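Local atomic coordinates of alpha-galactosidase (PDB entry 3MI6), a protein that probably hydrolyses terminal, non-reducing alpha-D-galactose residues from alpha-D-galactosides such as galactose oligosaccharides, galactomannans and galactolipids. Residues T58-E63 against N67-T72; D84-A89 against E263-S268; S465-I468 against N472-Y475. One frame throughout, in Å; residues are numbered along the deposited sequence.

Overall arrangement
Interactions 1 and 2 are neighbours in the N-terminal beta-rich part of the subunit, with centres about 14 Å apart, and they meet directly: Arg86 NH2 lies 3.0 Å from Pro70 O. Both also touch a second subunit of the tetramer. Interaction 3 belongs to the parallel eight-stranded barrel, across the chain's centre from the other two; its nearest atoms are about 49 Å from those of interaction 1 and about 36 Å from those of interaction 2. Of the three, it is the one near the predicted substrate site of its own chain, the side chains of Ile468 and Trp478 being about 9 Å apart.

Interaction 1. Residues T58-E63 against N67-T72; sequences TPSLNE and NFQPAT
Leu61 overlaps the ring of Phe68, its CD1 standing over one face near the rim while its CB approaches obliquely, 3.8 Å from Phe68 CD1. The ring is brought alongside because Phe68 CG lies anti to the backbone N (chi1 -163°). In the backbone of the same two residues, Leu61 N donates to Phe68 O at 2.9 Å, a fairly straight bond with the donor tilted slightly from the carbonyl plane. The CA of Ser60 also lies beside this oxygen, in a CA-H...O contact. Further along, the aliphatic part of Gln69 passes over Ser60, with Gln69 CG 3.6 Å from Ser60 OG; that hydroxyl is hydrogen-bonded to Pro66 O. Gln69 CG also meets Pro59 O at 3.3 Å, and Thr58 OG1 lies against the methyl of Ala71. Outside the pair, Phe68 rests on Met26 and Ile73, and Pro59 packs on Arg482 of a second subunit. With 58-63 and 67-72 running in roughly opposing directions and a single backbone hydrogen bond between them, this is an irregular loop folded back on itself between strands 31-36 and 90-93, a loop of the N-terminal domain that reaches a neighbouring subunit of this family 36 glycosidase.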
loop_
_atom_site.group_PDB
_atom_site.type_symbol
_atom_site.label_atom_id
_atom_site.label_comp_id
_atom_site.label_asym_id
_atom_site.label_seq_id
_atom_site.Cartn_x
_atom_site.Cartn_y
_atom_site.Cartn_z
ATOM N N THR D 58 -31.299 17.890 -2.158
ATOM C CA THR D 58 -31.626 17.153 -0.948
ATOM C C THR D 58 -32.630 17.942 -0.108
ATOM O O THR D 58 -32.487 19.152 0.091
ATOM C CB THR D 58 -30.350 16.755 -0.131
ATOM O OG1 THR D 58 -30.713 15.918 0.977
ATOM C CG2 THR D 58 -29.588 17.972 0.369
ATOM N N PRO D 59 -33.659 17.250 0.381
ATOM C CA PRO D 59 -34.769 17.875 1.110
ATOM C C PRO D 59 -34.336 18.714 2.319
ATOM O O PRO D 59 -33.313 18.426 2.942
ATOM C CB PRO D 59 -35.603 16.676 1.566
ATOM C CG PRO D 59 -35.269 15.590 0.573
ATOM C CD PRO D 59 -33.835 15.797 0.217
ATOM N N SER D 60 -35.120 19.746 2.628
ATOM C CA SER D 60 -34.923 20.551 3.827
ATOM C C SER D 60 -36.150 20.372 4.701
ATOM O O SER D 60 -37.195 19.938 4.210
ATOM C CB SER D 60 -34.762 22.030 3.472
ATOM O OG SER D 60 -33.935 22.214 2.332
ATOM N N LEU D 61 -36.026 20.708 5.987
ATOM C CA LEU D 61 -37.133 20.600 6.936
ATOM C C LEU D 61 -38.406 21.217 6.367
ATOM O O LEU D 61 -39.404 20.523 6.164
ATOM C CB LEU D 61 -36.786 21.281 8.257
ATOM C CG LEU D 61 -37.441 20.687 9.508
ATOM C CD1 LEU D 61 -37.444 21.719 10.623
ATOM C CD2 LEU D 61 -38.850 20.203 9.219
ATOM N N ASN D 62 -38.368 22.523 6.120
ATOM C CA ASN D 62 -39.489 23.223 5.497
ATOM C C ASN D 62 -39.035 24.446 4.711
ATOM O O ASN D 62 -37.878 24.528 4.303
ATOM C CB ASN D 62 -40.557 23.588 6.534
ATOM C CG ASN D 62 -39.965 24.190 7.795
ATOM O OD1 ASN D 62 -39.118 25.081 7.732
ATOM N ND2 ASN D 62 -40.411 23.704 8.951
ATOM N N GLU D 63 -39.944 25.391 4.491
ATOM C CA GLU D 63 -39.641 26.557 3.659
ATOM C C GLU D 63 -38.945 27.674 4.432
ATOM O O GLU D 63 -38.293 28.532 3.831
ATOM C CB GLU D 63 -40.908 27.096 2.988
ATOM C CG GLU D 63 -41.611 26.101 2.071
ATOM C CD GLU D 63 -40.832 25.810 0.795
ATOM O OE1 GLU D 63 -39.763 26.427 0.592
ATOM O OE2 GLU D 63 -41.293 24.966 -0.007
ATOM N N ASN D 67 -31.870 25.557 4.845
ATOM C CA ASN D 67 -30.556 25.038 5.175
ATOM C C ASN D 67 -30.580 23.964 6.257
ATOM O O ASN D 67 -29.547 23.370 6.569
ATOM C CB ASN D 67 -29.611 26.185 5.567
ATOM C CG ASN D 67 -29.561 27.309 4.518
ATOM O OD1 ASN D 67 -29.078 28.406 4.805
ATOM N ND2 ASN D 67 -30.056 27.039 3.312
ATOM N N PHE D 68 -31.744 23.720 6.845
ATOM C CA PHE D 68 -31.885 22.570 7.728
ATOM C C PHE D 68 -32.135 21.352 6.849
ATOM O O PHE D 68 -33.219 21.191 6.301
ATOM C CB PHE D 68 -33.026 22.765 8.728
ATOM C CG PHE D 68 -32.971 21.829 9.908
ATOM C CD1 PHE D 68 -33.438 20.532 9.804
ATOM C CD2 PHE D 68 -32.467 22.255 11.128
ATOM C CE1 PHE D 68 -33.397 19.671 10.895
ATOM C CE2 PHE D 68 -32.418 21.401 12.222
ATOM C CZ PHE D 68 -32.882 20.109 12.108
ATOM N N GLN D 69 -31.109 20.520 6.690
ATOM C CA GLN D 69 -31.168 19.358 5.806
ATOM C C GLN D 69 -30.617 18.135 6.520
ATOM O O GLN D 69 -29.421 18.076 6.812
ATOM C CB GLN D 69 -30.380 19.616 4.518
ATOM C CG GLN D 69 -30.985 20.707 3.651
ATOM C CD GLN D 69 -30.155 21.037 2.418
ATOM O OE1 GLN D 69 -30.594 20.830 1.280
ATOM N NE2 GLN D 69 -28.959 21.566 2.638
ATOM N N PRO D 70 -31.492 17.156 6.811
ATOM C CA PRO D 70 -31.121 15.942 7.555
ATOM C C PRO D 70 -29.960 15.151 6.922
ATOM O O PRO D 70 -29.273 14.432 7.656
ATOM C CB PRO D 70 -32.409 15.113 7.537
ATOM C CG PRO D 70 -33.503 16.124 7.364
ATOM C CD PRO D 70 -32.928 17.183 6.473
ATOM N N ALA D 71 -29.753 15.283 5.607
ATOM C CA ALA D 71 -28.638 14.629 4.895
ATOM C C ALA D 71 -27.245 15.119 5.315
ATOM O O ALA D 71 -26.263 14.380 5.213
ATOM C CB ALA D 71 -28.807 14.774 3.377
ATOM N N THR D 72 -27.163 16.366 5.771
ATOM C CA THR D 72 -25.901 16.921 6.236
ATOM C C THR D 72 -25.869 17.117 7.755
ATOM O O THR D 72 -24.993 17.816 8.270
ATOM C CB THR D 72 -25.596 18.279 5.582
ATOM O OG1 THR D 72 -26.439 19.279 6.163
ATOM C CG2 THR D 72 -25.812 18.232 4.070
#

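Interaction 2. Residues D84-A89 against E263-S268; sequences DFRQPA and EVDQYS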
loop_
_atom_site.group_PDB
_atom_site.type_symbol
_atom_site.label_atom_id
_atom_site.label_comp_id
_atom_site.label_asym_id
_atom_site.label_seq_id
_atom_site.Cartn_x
_atom_site.Cartn_y
_atom_site.Cartn_z
ATOM N N ASP D 84 -33.281 12.214 5.469
ATOM C CA ASP D 84 -32.071 11.438 5.646
ATOM C C ASP D 84 -32.220 10.145 4.876
ATOM O O ASP D 84 -33.218 9.426 5.031
ATOM C CB ASP D 84 -31.854 11.121 7.124
ATOM C CG ASP D 84 -30.421 10.759 7.432
ATOM O OD1 ASP D 84 -29.635 10.611 6.470
ATOM O OD2 ASP D 84 -30.075 10.633 8.627
ATOM N N PHE D 85 -31.233 9.840 4.044
ATOM C CA PHE D 85 -31.276 8.610 3.261
ATOM C C PHE D 85 -30.223 7.577 3.677
ATOM O O PHE D 85 -30.163 6.479 3.129
ATOM C CB PHE D 85 -31.236 8.920 1.769
ATOM C CG PHE D 85 -32.482 9.579 1.271
ATOM C CD1 PHE D 85 -33.647 8.833 1.077
ATOM C CD2 PHE D 85 -32.511 10.947 1.021
ATOM C CE1 PHE D 85 -34.815 9.431 0.626
ATOM C CE2 PHE D 85 -33.682 11.556 0.564
ATOM C CZ PHE D 85 -34.834 10.792 0.369
ATOM N N ARG D 86 -29.420 7.925 4.674
ATOM C CA ARG D 86 -28.519 6.965 5.274
ATOM C C ARG D 86 -29.316 5.888 5.985
ATOM O O ARG D 86 -30.538 5.955 6.049
ATOM C CB ARG D 86 -27.588 7.663 6.243
ATOM C CG ARG D 86 -26.614 8.549 5.549
ATOM C CD ARG D 86 -25.861 9.379 6.551
ATOM N NE ARG D 86 -26.659 10.510 6.990
ATOM C CZ ARG D 86 -26.261 11.406 7.884
ATOM N NH1 ARG D 86 -25.063 11.308 8.452
ATOM N NH2 ARG D 86 -27.070 12.406 8.211
ATOM N N GLN D 87 -28.628 4.883 6.502
ATOM C CA GLN D 87 -29.308 3.811 7.198
ATOM C C GLN D 87 -29.864 4.351 8.497
ATOM O O GLN D 87 -29.259 5.212 9.104
ATOM C CB GLN D 87 -28.357 2.639 7.442
ATOM C CG GLN D 87 -28.145 1.780 6.203
ATOM C CD GLN D 87 -29.459 1.221 5.626
ATOM O OE1 GLN D 87 -30.002 0.215 6.111
ATOM N NE2 GLN D 87 -29.967 1.875 4.579
ATOM N N PRO D 88 -31.043 3.877 8.908
ATOM C CA PRO D 88 -31.648 4.380 10.144
ATOM C C PRO D 88 -31.283 3.542 11.346
ATOM O O PRO D 88 -30.881 2.396 11.197
ATOM C CB PRO D 88 -33.145 4.252 9.870
ATOM C CG PRO D 88 -33.245 3.099 8.970
ATOM C CD PRO D 88 -32.004 3.107 8.101
ATOM N N ALA D 89 -31.422 4.117 12.529
ATOM C CA ALA D 89 -31.219 3.375 13.760
ATOM C C ALA D 89 -32.431 2.530 14.069
ATOM O O ALA D 89 -32.319 1.504 14.734
ATOM C CB ALA D 89 -30.981 4.315 14.911
ATOM N N GLU D 263 -21.328 3.230 7.529
ATOM C CA GLU D 263 -21.693 3.795 6.243
ATOM C C GLU D 263 -21.005 5.135 6.096
ATOM O O GLU D 263 -21.032 5.965 6.999
ATOM C CB GLU D 263 -23.215 3.949 6.143
ATOM C CG GLU D 263 -23.729 4.305 4.757
ATOM C CD GLU D 263 -25.244 4.475 4.742
ATOM O OE1 GLU D 263 -25.812 4.629 5.856
ATOM O OE2 GLU D 263 -25.856 4.453 3.634
ATOM N N VAL D 264 -20.369 5.319 4.952
ATOM C CA VAL D 264 -19.715 6.569 4.601
ATOM C C VAL D 264 -20.597 7.203 3.548
ATOM O O VAL D 264 -20.798 6.632 2.482
ATOM C CB VAL D 264 -18.305 6.312 4.035
ATOM C CG1 VAL D 264 -17.637 7.605 3.642
ATOM C CG2 VAL D 264 -17.453 5.541 5.065
ATOM N N ASP D 265 -21.137 8.377 3.852
ATOM C CA ASP D 265 -22.121 8.992 2.974
ATOM C C ASP D 265 -21.472 9.886 1.936
ATOM O O ASP D 265 -20.244 9.973 1.842
ATOM C CB ASP D 265 -23.151 9.797 3.771
ATOM C CG ASP D 265 -22.585 11.100 4.317
ATOM O OD1 ASP D 265 -21.365 11.156 4.544
ATOM O OD2 ASP D 265 -23.351 12.066 4.538
ATOM N N GLN D 266 -22.321 10.559 1.168
ATOM C CA GLN D 266 -21.879 11.420 0.076
ATOM C C GLN D 266 -20.921 12.524 0.513
ATOM O O GLN D 266 -20.132 12.990 -0.288
ATOM C CB GLN D 266 -23.095 12.043 -0.594
ATOM C CG GLN D 266 -24.062 12.633 0.421
ATOM C CD GLN D 266 -25.299 13.217 -0.213
ATOM O OE1 GLN D 266 -25.263 13.727 -1.341
ATOM N NE2 GLN D 266 -26.414 13.146 0.513
ATOM N N TYR D 267 -20.998 12.941 1.777
ATOM C CA TYR D 267 -20.139 14.008 2.306
ATOM C C TYR D 267 -19.036 13.457 3.217
ATOM O O TYR D 267 -18.488 14.172 4.062
ATOM C CB TYR D 267 -20.965 15.096 3.023
ATOM C CG TYR D 267 -22.053 15.678 2.149
ATOM C CD1 TYR D 267 -21.749 16.607 1.155
ATOM C CD2 TYR D 267 -23.383 15.299 2.304
ATOM C CE1 TYR D 267 -22.734 17.142 0.344
ATOM C CE2 TYR D 267 -24.373 15.830 1.490
ATOM C CZ TYR D 267 -24.036 16.752 0.516
ATOM O OH TYR D 267 -25.000 17.271 -0.303
ATOM N N SER D 268 -18.714 12.182 3.024
ATOM C CA SER D 268 -17.603 11.535 3.723
ATOM C C SER D 268 -17.723 11.596 5.236
ATOM O O SER D 268 -16.716 11.751 5.936
ATOM C CB SER D 268 -16.241 12.084 3.256
ATOM O OG SER D 268 -15.429 11.031 2.736
#
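Arg86 and Asp265 have the nearest CA atoms of the two segments, 7.1 Å apart. The 84-89 loop, leading into strand 90-93, starts with an Asx turn at Asp84; 263-268 runs off the end of strand 258-264 into a type I beta turn, Asp265 to Ser268, that joins it to the antiparallel strand 270-274 as a hairpin of the N-terminal domain. The bridge between loop and hairpin comes from Glu263. Its chain is extended, with CG anti to the backbone N (chi1 -170°), which carries the carboxylate across to the loop, where OE1 accepts from Gln87 N at 2.9 Å through its syn lone pair in a nearly straight bond. The same oxygen lies 3.5 Å from Arg86 CB. With an alanine in place of Glu263, the backbone N-H of Gln87 would probably lose its acceptor and the loop its tie to the strand. Asp84 OD1 grips Arg86 twice: NE, 3.0 Å away, forms a salt bridge on the syn side with the oxygen near the guanidinium plane, while Arg86 N reaches it from above the carboxylate plane. Asp84 OD2 forms a salt bridge with Arg271, which helps to position the carboxylate; the guanidinium is also held by Ile73 O at NH2. Asp265, whose OD1 is bonded to Thr269 N, puts OD2 over one guanidinium face, where no N-H points at it and the attraction is probably one of charge alone; NH1 of Arg86 is 4.3 Å from it, and Asp265 CB touches Arg86 CD at 3.9 Å.

Interaction 3. Residues S465-I468 against N472-Y475; sequences SQMI and NLDY
The flat group at the heart of this contact is the carbonyl of Ile468: Leu473 N lies in its plane, on a lone pair, 3.2 Å from Ile468 O. No aromatic ring takes part, and beyond the backbone the side-chain contacts are aliphatic. The side chain of Leu473 folds back against the helix and crosses that of Ile468 at about a right angle, with its CD1 3.8 Å from Ile468 CG1. Its CG sits beside the backbone N, anti to the carbonyl carbon (chi1 -62°), which sets CD1 against Ile468 CA as well, in the last turn of the helix. Selenomethionine Met467 adds a looser contact, CG to Leu473 CD1 at 4.4 Å, before its end leads away toward Leu411 and Phe413 of strand 408-413. Leu473 rests on Phe409 of that strand and Ile468 on Tyr519 and Val522, so these side chains are buried. Asn472, exposed at the margin, has positive phi and is the first residue to leave the helical conformation. The bond from Leu473 back to Ile468, five residues earlier, and the apolar contact of the same pair are consistent with a Schellman motif closing helix 454-471 ahead of 475-478, the fourth strand of the TIM barrel.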
loop_
_atom_site.group_PDB
_atom_site.type_symbol
_atom_site.label_atom_id
_atom_site.label_comp_id
_atom_site.label_asym_id
_atom_site.label_seq_id
_atom_site.Cartn_x
_atom_site.Cartn_y
_atom_site.Cartn_z
ATOM N N SER D 465 -30.613 -28.214 37.796
ATOM C CA SER D 465 -30.488 -27.992 39.233
ATOM C C SER D 465 -30.529 -29.317 39.980
ATOM O O SER D 465 -29.849 -29.491 40.985
ATOM C CB SER D 465 -31.565 -27.035 39.737
ATOM O OG SER D 465 -32.825 -27.395 39.224
ATOM N N GLN D 466 -31.304 -30.264 39.473
ATOM C CA GLN D 466 -31.342 -31.578 40.091
ATOM C C GLN D 466 -29.972 -32.224 40.027
ATOM O O GLN D 466 -29.605 -33.004 40.905
ATOM C CB GLN D 466 -32.384 -32.474 39.424
ATOM C CG GLN D 466 -33.811 -32.065 39.724
ATOM C CD GLN D 466 -34.829 -33.054 39.200
ATOM O OE1 GLN D 466 -34.509 -33.938 38.396
ATOM N NE2 GLN D 466 -36.072 -32.908 39.650
HETATM N N MSE D 467 -29.215 -31.881 38.986
HETATM C CA MSE D 467 -27.892 -32.453 38.769
HETATM C C MSE D 467 -26.803 -31.727 39.568
HETATM O O MSE D 467 -25.822 -32.337 40.010
HETATM C CB MSE D 467 -27.559 -32.446 37.282
HETATM C CG MSE D 467 -26.381 -33.340 36.918
HETATM SE SE MSE D 467 -26.688 -35.251 37.245
HETATM C CE MSE D 467 -28.459 -35.393 36.428
ATOM N N ILE D 468 -26.993 -30.421 39.748
ATOM C CA ILE D 468 -26.097 -29.602 40.551
ATOM C C ILE D 468 -26.221 -29.962 42.020
ATOM O O ILE D 468 -25.216 -30.014 42.730
ATOM C CB ILE D 468 -26.411 -28.113 40.393
ATOM C CG1 ILE D 468 -26.076 -27.639 38.981
ATOM C CG2 ILE D 468 -25.645 -27.298 41.401
ATOM C CD1 ILE D 468 -26.621 -26.258 38.667
ATOM N N ASN D 472 -23.338 -32.123 43.432
ATOM C CA ASN D 472 -22.606 -31.001 44.037
ATOM C C ASN D 472 -21.596 -30.356 43.096
ATOM O O ASN D 472 -20.415 -30.216 43.411
ATOM C CB ASN D 472 -21.941 -31.433 45.346
ATOM C CG ASN D 472 -22.923 -32.088 46.297
ATOM O OD1 ASN D 472 -23.704 -31.407 46.986
ATOM N ND2 ASN D 472 -22.907 -33.418 46.325
ATOM N N LEU D 473 -22.087 -29.947 41.940
ATOM C CA LEU D 473 -21.237 -29.419 40.897
ATOM C C LEU D 473 -20.547 -28.114 41.279
ATOM O O LEU D 473 -21.126 -27.245 41.919
ATOM C CB LEU D 473 -22.059 -29.224 39.636
ATOM C CG LEU D 473 -22.651 -30.514 39.089
ATOM C CD1 LEU D 473 -23.466 -30.205 37.852
ATOM C CD2 LEU D 473 -21.561 -31.523 38.787
ATOM N N ASP D 474 -19.299 -27.979 40.875
ATOM C CA ASP D 474 -18.582 -26.750 41.122
ATOM C C ASP D 474 -18.582 -25.913 39.863
ATOM O O ASP D 474 -18.269 -24.719 39.901
ATOM C CB ASP D 474 -17.149 -27.056 41.531
ATOM C CG ASP D 474 -17.069 -27.713 42.874
ATOM O OD1 ASP D 474 -17.317 -27.012 43.880
ATOM O OD2 ASP D 474 -16.766 -28.925 42.917
ATOM N N TYR D 475 -18.965 -26.541 38.755
ATOM C CA TYR D 475 -18.656 -26.017 37.428
ATOM C C TYR D 475 -19.461 -26.756 36.374
ATOM O O TYR D 475 -19.688 -27.957 36.484
ATOM C CB TYR D 475 -17.156 -26.206 37.186
ATOM C CG TYR D 475 -16.615 -26.012 35.782
ATOM C CD1 TYR D 475 -16.695 -27.017 34.841
ATOM C CD2 TYR D 475 -15.933 -24.854 35.435
ATOM C CE1 TYR D 475 -16.160 -26.853 33.570
ATOM C CE2 TYR D 475 -15.390 -24.681 34.168
ATOM C CZ TYR D 475 -15.504 -25.684 33.239
ATOM O OH TYR D 475 -14.967 -25.514 31.972
#